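Local structure of tyrocidine synthase 3 (Brevibacillus parabrevis, 4MRT) at residues Val8-Trp22 and Gly30-Gly42. The protein serves as a peptidyl carrier protein domain of a nonribosomal peptide synthetase, probably holding the growing tyrocidine chain on a phosphopantetheine arm. The protein carries 1 engineered substitution. Numbering follows the deposited sequence.
Sequences VAPTNAVESKLAEIW and GIGILDNFFQIGG
Trp22 and Phe37 form the tight end of this contact, an example of how a carrier-protein helix holds the long loop that follows it. Phe37 holds CG anti to its backbone N (chi1 -174°), which swings the ring edge, CD1 foremost, over the centre of the indole's six-membered ring in a T-shaped (edge-to-face) pair, planes at 63°. Its CB bears on the indole rim, 3.5 Å from Trp22 CH2. Ile31 crosses Trp22 at about a right angle, its CD1 3.7 Å from Trp22 CB, while Ile31 CG2 and Ile40 CD1 approach the indole obliquely at CE3. Replacing Trp22 with an alanine would take away the indole and is likely to leave the Phe37 edge without its aromatic face and a gap beside Ile31 CG2 and Ile40.

At the Val8 end Ile33 is the buried centre, with CG1 on Val8 CG1 (3.7 Å), CG2 against Pro10 and CD1 by the Glu15 carboxylate, whose OE1 is gripped by Thr11 N (2.8 Å) and Thr11 OG1 (2.6 Å). Ile33 N donates to Val8 O (2.8 Å) in the carbonyl plane. Only the outer edge is loose and near solvent: exposed Leu34 touches partly exposed Val8 through a single methyl pair, CD2 to CG2, and one water accepts from Val8 N and Leu34 N and donates to Asp35 OD1.

In the all-helical carrier fold, Ile73 of helix 73-81 packs on Ala19 and Ile33, Leu26 of helix 13-26 backs Ile31 and Phe37, and the loop runs on toward helix 44-58.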
ATOM      1  N   VAL A   8       9.619  23.601  -7.038  1.00 26.60           N
ATOM      2  CA  VAL A   8       8.920  24.716  -7.667  1.00 25.73           C
ATOM      3  C   VAL A   8       7.889  25.276  -6.698  1.00 24.69           C
ATOM      4  O   VAL A   8       6.970  24.580  -6.271  1.00 21.62           O
ATOM      5  CB  VAL A   8       8.237  24.306  -9.011  1.00 25.06           C
ATOM      6  CG1 VAL A   8       7.608  25.511  -9.693  1.00 25.50           C
ATOM      7  CG2 VAL A   8       9.241  23.619  -9.928  1.00 24.57           C
ATOM      8  N   ALA A   9       8.029  26.558  -6.357  1.00 24.40           N
ATOM      9  CA  ALA A   9       7.135  27.181  -5.382  1.00 23.79           C
ATOM     10  C   ALA A   9       5.764  27.291  -6.018  1.00 23.36           C
ATOM     11  O   ALA A   9       5.684  27.409  -7.241  1.00 25.68           O
ATOM     12  CB  ALA A   9       7.649  28.564  -4.988  1.00 23.10           C
ATOM     13  N   PRO A  10       4.686  27.236  -5.208  1.00 22.26           N
ATOM     14  CA  PRO A  10       3.341  27.460  -5.728  1.00 23.32           C
ATOM     15  C   PRO A  10       3.166  28.828  -6.386  1.00 28.69           C
ATOM     16  O   PRO A  10       3.746  29.827  -5.916  1.00 29.11           O
ATOM     17  CB  PRO A  10       2.455  27.352  -4.493  1.00 22.13           C
ATOM     18  CG  PRO A  10       3.208  26.468  -3.547  1.00 22.12           C
ATOM     19  CD  PRO A  10       4.668  26.604  -3.875  1.00 21.91           C
ATOM     20  N   THR A  11       2.371  28.859  -7.454  1.00 30.16           N
ATOM     21  CA  THR A  11       2.213  30.043  -8.296  1.00 33.54           C
ATOM     22  C   THR A  11       0.800  30.639  -8.259  1.00 33.71           C
ATOM     23  O   THR A  11       0.536  31.652  -8.909  1.00 37.27           O
ATOM     24  CB  THR A  11       2.527  29.691  -9.763  1.00 33.92           C
ATOM     25  OG1 THR A  11       1.534  28.785 -10.263  1.00 33.13           O
ATOM     26  CG2 THR A  11       3.905  29.048  -9.876  1.00 34.27           C
ATOM     27  N   ASN A  12      -0.111  30.008  -7.528  1.00 34.37           N
ATOM     28  CA  ASN A  12      -1.490  30.505  -7.412  1.00 33.47           C
ATOM     29  C   ASN A  12      -2.158  29.962  -6.158  1.00 33.33           C
ATOM     30  O   ASN A  12      -1.583  29.122  -5.457  1.00 32.23           O
ATOM     31  CB  ASN A  12      -2.323  30.199  -8.675  1.00 32.87           C
ATOM     32  CG  ASN A  12      -2.623  28.714  -8.857  1.00 33.94           C
ATOM     33  OD1 ASN A  12      -3.227  28.064  -7.991  1.00 33.02           O
ATOM     34  ND2 ASN A  12      -2.251  28.185 -10.013  1.00 32.99           N
ATOM     35  N   ALA A  13      -3.366  30.446  -5.876  1.00 32.65           N
ATOM     36  CA  ALA A  13      -4.047  30.145  -4.613  1.00 34.78           C
ATOM     37  C   ALA A  13      -4.404  28.660  -4.453  1.00 34.85           C
ATOM     38  O   ALA A  13      -4.399  28.135  -3.340  1.00 35.06           O
ATOM     39  CB  ALA A  13      -5.297  31.001  -4.472  1.00 34.93           C
ATOM     40  N   VAL A  14      -4.729  27.997  -5.561  1.00 34.96           N
ATOM     41  CA  VAL A  14      -5.147  26.599  -5.504  1.00 33.59           C
ATOM     42  C   VAL A  14      -3.942  25.696  -5.271  1.00 31.38           C
ATOM     43  O   VAL A  14      -4.024  24.754  -4.496  1.00 33.52           O
ATOM     44  CB  VAL A  14      -5.931  26.183  -6.764  1.00 34.20           C
ATOM     45  CG1 VAL A  14      -6.367  24.730  -6.662  1.00 34.53           C
ATOM     46  CG2 VAL A  14      -7.150  27.079  -6.937  1.00 34.07           C
ATOM     47  N   GLU A  15      -2.817  26.001  -5.910  1.00 28.81           N
ATOM     48  CA  GLU A  15      -1.588  25.274  -5.657  1.00 28.09           C
ATOM     49  C   GLU A  15      -1.148  25.448  -4.203  1.00 29.03           C
ATOM     50  O   GLU A  15      -0.787  24.464  -3.549  1.00 25.20           O
ATOM     51  CB  GLU A  15      -0.492  25.714  -6.614  1.00 29.48           C
ATOM     52  CG  GLU A  15      -0.785  25.304  -8.051  1.00 29.21           C
ATOM     53  CD  GLU A  15       0.170  25.892  -9.051  1.00 29.31           C
ATOM     54  OE1 GLU A  15       0.897  26.850  -8.699  1.00 30.04           O
ATOM     55  OE2 GLU A  15       0.183  25.391 -10.197  1.00 28.69           O
ATOM     56  N   SER A  16      -1.211  26.681  -3.684  1.00 28.63           N
ATOM     57  CA  SER A  16      -0.712  26.934  -2.335  1.00 30.58           C
ATOM     58  C   SER A  16      -1.573  26.218  -1.304  1.00 29.79           C
ATOM     59  O   SER A  16      -1.037  25.637  -0.375  1.00 29.20           O
ATOM     60  CB  SER A  16      -0.587  28.440  -2.027  1.00 32.89           C
ATOM     61  OG  SER A  16      -1.526  29.185  -2.776  1.00 36.47           O
ATOM     62  N   LYS A  17      -2.885  26.227  -1.505  1.00 28.96           N
ATOM     63  CA  LYS A  17      -3.817  25.573  -0.611  1.00 31.44           C
ATOM     64  C   LYS A  17      -3.624  24.049  -0.613  1.00 32.98           C
ATOM     65  O   LYS A  17      -3.535  23.423   0.440  1.00 33.65           O
ATOM     66  CB  LYS A  17      -5.253  25.935  -1.013  1.00 31.77           C
ATOM     67  CG  LYS A  17      -6.334  25.377  -0.116  1.00 34.15           C
ATOM     68  CD  LYS A  17      -6.018  25.683   1.342  1.00 39.51           C
ATOM     69  CE  LYS A  17      -7.264  25.952   2.172  1.00 43.11           C
ATOM     70  NZ  LYS A  17      -7.036  27.091   3.109  1.00 43.97           N
ATOM     71  N   LEU A  18      -3.531  23.471  -1.805  1.00 32.14           N
ATOM     72  CA  LEU A  18      -3.229  22.060  -1.951  1.00 32.30           C
ATOM     73  C   LEU A  18      -1.899  21.696  -1.305  1.00 32.22           C
ATOM     74  O   LEU A  18      -1.757  20.609  -0.735  1.00 30.52           O
ATOM     75  CB  LEU A  18      -3.207  21.680  -3.434  1.00 30.24           C
ATOM     76  CG  LEU A  18      -4.581  21.636  -4.090  1.00 30.56           C
ATOM     77  CD1 LEU A  18      -4.465  21.282  -5.567  1.00 30.66           C
ATOM     78  CD2 LEU A  18      -5.498  20.665  -3.359  1.00 31.77           C
ATOM     79  N   ALA A  19      -0.927  22.603  -1.403  1.00 31.51           N
ATOM     80  CA  ALA A  19       0.354  22.410  -0.725  1.00 30.61           C
ATOM     81  C   ALA A  19       0.130  22.384   0.768  1.00 31.78           C
ATOM     82  O   ALA A  19       0.746  21.579   1.460  1.00 30.04           O
ATOM     83  CB  ALA A  19       1.355  23.488  -1.100  1.00 29.79           C
ATOM     84  N   GLU A  20      -0.776  23.233   1.260  1.00 34.38           N
ATOM     85  CA  GLU A  20      -1.027  23.324   2.702  1.00 36.55           C
ATOM     86  C   GLU A  20      -1.737  22.058   3.154  1.00 32.43           C
ATOM     87  O   GLU A  20      -1.440  21.494   4.208  1.00 30.30           O
ATOM     88  CB  GLU A  20      -1.861  24.561   3.089  1.00 40.74           C
ATOM     89  CG  GLU A  20      -1.374  25.947   2.632  1.00 45.82           C
ATOM     90  CD  GLU A  20       0.142  26.124   2.477  1.00 51.82           C
ATOM     91  OE1 GLU A  20       0.908  25.668   3.359  1.00 57.82           O
ATOM     92  OE2 GLU A  20       0.574  26.770   1.481  1.00 49.94           O
ATOM     93  N   ILE A  21      -2.680  21.612   2.344  1.00 28.37           N
ATOM     94  CA  ILE A  21      -3.345  20.349   2.600  1.00 28.14           C
ATOM     95  C   ILE A  21      -2.339  19.173   2.647  1.00 26.24           C
ATOM     96  O   ILE A  21      -2.362  18.359   3.573  1.00 25.64           O
ATOM     97  CB  ILE A  21      -4.436  20.082   1.549  1.00 28.24           C
ATOM     98  CG1 ILE A  21      -5.599  21.051   1.766  1.00 29.23           C
ATOM     99  CG2 ILE A  21      -4.913  18.644   1.644  1.00 27.30           C
ATOM    100  CD1 ILE A  21      -6.614  21.113   0.640  1.00 30.19           C
ATOM    101  N   TRP A  22      -1.460  19.103   1.660  1.00 24.72           N
ATOM    102  CA  TRP A  22      -0.483  18.013   1.570  1.00 25.80           C
ATOM    103  C   TRP A  22       0.498  18.052   2.749  1.00 26.32           C
ATOM    104  O   TRP A  22       0.836  17.017   3.328  1.00 24.57           O
ATOM    105  CB  TRP A  22       0.322  18.120   0.278  1.00 24.29           C
ATOM    106  CG  TRP A  22      -0.327  17.575  -0.944  1.00 22.59           C
ATOM    107  CD1 TRP A  22      -1.659  17.529  -1.230  1.00 21.91           C
ATOM    108  CD2 TRP A  22       0.351  17.031  -2.086  1.00 20.50           C
ATOM    109  NE1 TRP A  22      -1.854  16.960  -2.471  1.00 20.93           N
ATOM    110  CE2 TRP A  22      -0.638  16.647  -3.016  1.00 20.58           C
ATOM    111  CE3 TRP A  22       1.702  16.822  -2.407  1.00 19.66           C
ATOM    112  CZ2 TRP A  22      -0.316  16.066  -4.256  1.00 19.86           C
ATOM    113  CZ3 TRP A  22       2.013  16.253  -3.641  1.00 20.15           C
ATOM    114  CH2 TRP A  22       1.012  15.882  -4.536  1.00 18.77           C
ATOM    115  N   GLY A  30       7.092  22.794   3.082  1.00 27.85           N
ATOM    116  CA  GLY A  30       7.720  23.371   1.892  1.00 28.11           C
ATOM    117  C   GLY A  30       7.695  22.462   0.678  1.00 26.77           C
ATOM    118  O   GLY A  30       8.734  22.170   0.083  1.00 26.72           O
ATOM    119  N   ILE A  31       6.508  21.986   0.331  1.00 26.47           N
ATOM    120  CA  ILE A  31       6.356  21.061  -0.807  1.00 25.57           C
ATOM    121  C   ILE A  31       6.305  21.863  -2.109  1.00 23.96           C
ATOM    122  O   ILE A  31       5.569  22.818  -2.201  1.00 25.93           O
ATOM    123  CB  ILE A  31       5.084  20.181  -0.649  1.00 24.14           C
ATOM    124  CG1 ILE A  31       5.193  19.323   0.624  1.00 24.87           C
ATOM    125  CG2 ILE A  31       4.867  19.290  -1.878  1.00 24.31           C
ATOM    126  CD1 ILE A  31       3.901  18.632   1.044  1.00 24.52           C
ATOM    127  N   GLY A  32       7.088  21.467  -3.105  1.00 24.36           N
ATOM    128  CA  GLY A  32       7.007  22.066  -4.435  1.00 24.52           C
ATOM    129  C   GLY A  32       5.847  21.488  -5.242  1.00 25.99           C
ATOM    130  O   GLY A  32       5.284  20.443  -4.883  1.00 25.31           O
ATOM    131  N   ILE A  33       5.498  22.141  -6.347  1.00 22.35           N
ATOM    132  CA  ILE A  33       4.294  21.765  -7.075  1.00 23.17           C
ATOM    133  C   ILE A  33       4.563  20.669  -8.100  1.00 21.65           C
ATOM    134  O   ILE A  33       3.636  20.192  -8.750  1.00 21.59           O
ATOM    135  CB  ILE A  33       3.602  22.986  -7.749  1.00 24.07           C
ATOM    136  CG1 ILE A  33       4.546  23.693  -8.726  1.00 25.10           C
ATOM    137  CG2 ILE A  33       3.097  23.941  -6.684  1.00 24.70           C
ATOM    138  CD1 ILE A  33       3.858  24.663  -9.662  1.00 25.13           C
ATOM    139  N   LEU A  34       5.833  20.298  -8.257  1.00 21.44           N
ATOM    140  CA  LEU A  34       6.230  19.175  -9.080  1.00 21.93           C
ATOM    141  C   LEU A  34       6.665  17.964  -8.218  1.00 20.77           C
ATOM    142  O   LEU A  34       7.177  16.992  -8.746  1.00 18.84           O
ATOM    143  CB  LEU A  34       7.386  19.598  -9.999  1.00 22.50           C
ATOM    144  CG  LEU A  34       7.139  20.053 -11.439  1.00 24.71           C
ATOM    145  CD1 LEU A  34       5.820  20.782 -11.673  1.00 24.65           C
ATOM    146  CD2 LEU A  34       8.312  20.871 -11.917  1.00 24.23           C
ATOM    147  N   ASP A  35       6.516  18.049  -6.896  1.00 20.91           N
ATOM    148  CA  ASP A  35       6.952  16.967  -6.008  1.00 21.08           C
ATOM    149  C   ASP A  35       5.965  15.812  -6.182  1.00 18.06           C
ATOM    150  O   ASP A  35       4.752  15.996  -6.149  1.00 17.76           O
ATOM    151  CB  ASP A  35       6.958  17.372  -4.530  1.00 21.15           C
ATOM    152  CG  ASP A  35       8.059  18.381  -4.173  1.00 24.04           C
ATOM    153  OD1 ASP A  35       8.932  18.680  -5.006  1.00 24.99           O
ATOM    154  OD2 ASP A  35       8.039  18.880  -3.015  1.00 25.25           O
ATOM    155  N   ASN A  36       6.483  14.630  -6.374  1.00 17.78           N
ATOM    156  CA  ASN A  36       5.621  13.454  -6.439  1.00 17.30           C
ATOM    157  C   ASN A  36       5.118  13.044  -5.050  1.00 16.30           C
ATOM    158  O   ASN A  36       5.911  12.717  -4.182  1.00 15.96           O
ATOM    159  CB  ASN A  36       6.353  12.300  -7.096  1.00 18.53           C
ATOM    160  CG  ASN A  36       5.468  11.082  -7.250  1.00 17.74           C
ATOM    161  OD1 ASN A  36       4.777  10.704  -6.328  1.00 17.84           O
ATOM    162  ND2 ASN A  36       5.460  10.495  -8.431  1.00 19.50           N
ATOM    163  N   PHE A  37       3.802  13.043  -4.861  1.00 16.70           N
ATOM    164  CA  PHE A  37       3.153  12.722  -3.573  1.00 18.03           C
ATOM    165  C   PHE A  37       3.711  11.464  -2.913  1.00 18.07           C
ATOM    166  O   PHE A  37       3.936  11.441  -1.702  1.00 16.26           O
ATOM    167  CB  PHE A  37       1.631  12.570  -3.773  1.00 19.46           C
ATOM    168  CG  PHE A  37       0.843  12.374  -2.505  1.00 19.91           C
ATOM    169  CD1 PHE A  37       0.706  13.414  -1.579  1.00 21.24           C
ATOM    170  CD2 PHE A  37       0.214  11.155  -2.235  1.00 20.90           C
ATOM    171  CE1 PHE A  37      -0.033  13.243  -0.422  1.00 21.07           C
ATOM    172  CE2 PHE A  37      -0.541  10.989  -1.080  1.00 20.66           C
ATOM    173  CZ  PHE A  37      -0.656  12.024  -0.170  1.00 20.97           C
ATOM    174  N   PHE A  38       3.959  10.437  -3.726  1.00 17.46           N
ATOM    175  CA  PHE A  38       4.376   9.142  -3.234  1.00 18.16           C
ATOM    176  C   PHE A  38       5.868   9.031  -2.995  1.00 18.75           C
ATOM    177  O   PHE A  38       6.297   8.040  -2.433  1.00 20.03           O
ATOM    178  CB  PHE A  38       3.870   8.052  -4.189  1.00 17.68           C
ATOM    179  CG  PHE A  38       2.375   8.049  -4.286  1.00 17.68           C
ATOM    180  CD1 PHE A  38       1.624   7.550  -3.250  1.00 17.99           C
ATOM    181  CD2 PHE A  38       1.725   8.662  -5.358  1.00 18.04           C
ATOM    182  CE1 PHE A  38       0.251   7.604  -3.288  1.00 18.84           C
ATOM    183  CE2 PHE A  38       0.355   8.712  -5.410  1.00 17.72           C
ATOM    184  CZ  PHE A  38      -0.385   8.182  -4.380  1.00 19.34           C
ATOM    185  N   GLN A  39       6.647  10.029  -3.408  1.00 18.95           N
ATOM    186  CA  GLN A  39       8.091  10.040  -3.144  1.00 22.67           C
ATOM    187  C   GLN A  39       8.438  10.870  -1.901  1.00 21.30           C
ATOM    188  O   GLN A  39       9.547  10.800  -1.406  1.00 19.71           O
ATOM    189  CB  GLN A  39       8.861  10.593  -4.348  1.00 26.67           C
ATOM    190  CG  GLN A  39       9.081   9.582  -5.454  1.00 31.93           C
ATOM    191  CD  GLN A  39       9.567  10.213  -6.742  1.00 38.01           C
ATOM    192  OE1 GLN A  39       9.800  11.431  -6.826  1.00 41.10           O
ATOM    193  NE2 GLN A  39       9.718   9.383  -7.765  1.00 43.94           N
ATOM    194  N   ILE A  40       7.480  11.643  -1.415  1.00 21.38           N
ATOM    195  CA  ILE A  40       7.693  12.540  -0.288  1.00 22.49           C
ATOM    196  C   ILE A  40       6.896  12.130   0.961  1.00 22.24           C
ATOM    197  O   ILE A  40       6.679  12.942   1.872  1.00 21.43           O
ATOM    198  CB  ILE A  40       7.395  14.001  -0.688  1.00 22.67           C
ATOM    199  CG1 ILE A  40       5.939  14.180  -1.044  1.00 21.63           C
ATOM    200  CG2 ILE A  40       8.287  14.407  -1.858  1.00 23.66           C
ATOM    201  CD1 ILE A  40       5.532  15.619  -1.160  1.00 22.90           C
ATOM    202  N   GLY A  41       6.490  10.855   1.015  1.00 21.73           N
ATOM    203  CA  GLY A  41       5.813  10.295   2.205  1.00 20.64           C
ATOM    204  C   GLY A  41       4.363   9.902   1.983  1.00 19.38           C
ATOM    205  O   GLY A  41       3.719   9.324   2.851  1.00 18.52           O
ATOM    206  N   GLY A  42       3.826  10.204   0.811  1.00 18.68           N
ATOM    207  CA  GLY A  42       2.455   9.835   0.524  1.00 17.89           C
ATOM    208  C   GLY A  42       2.320   8.322   0.383  1.00 16.93           C
ATOM    209  O   GLY A  42       3.279   7.618   0.042  1.00 16.46           O
TER
HETATM  210  O   HOH W   1       8.640  20.723  -7.097  1.00 20.84           O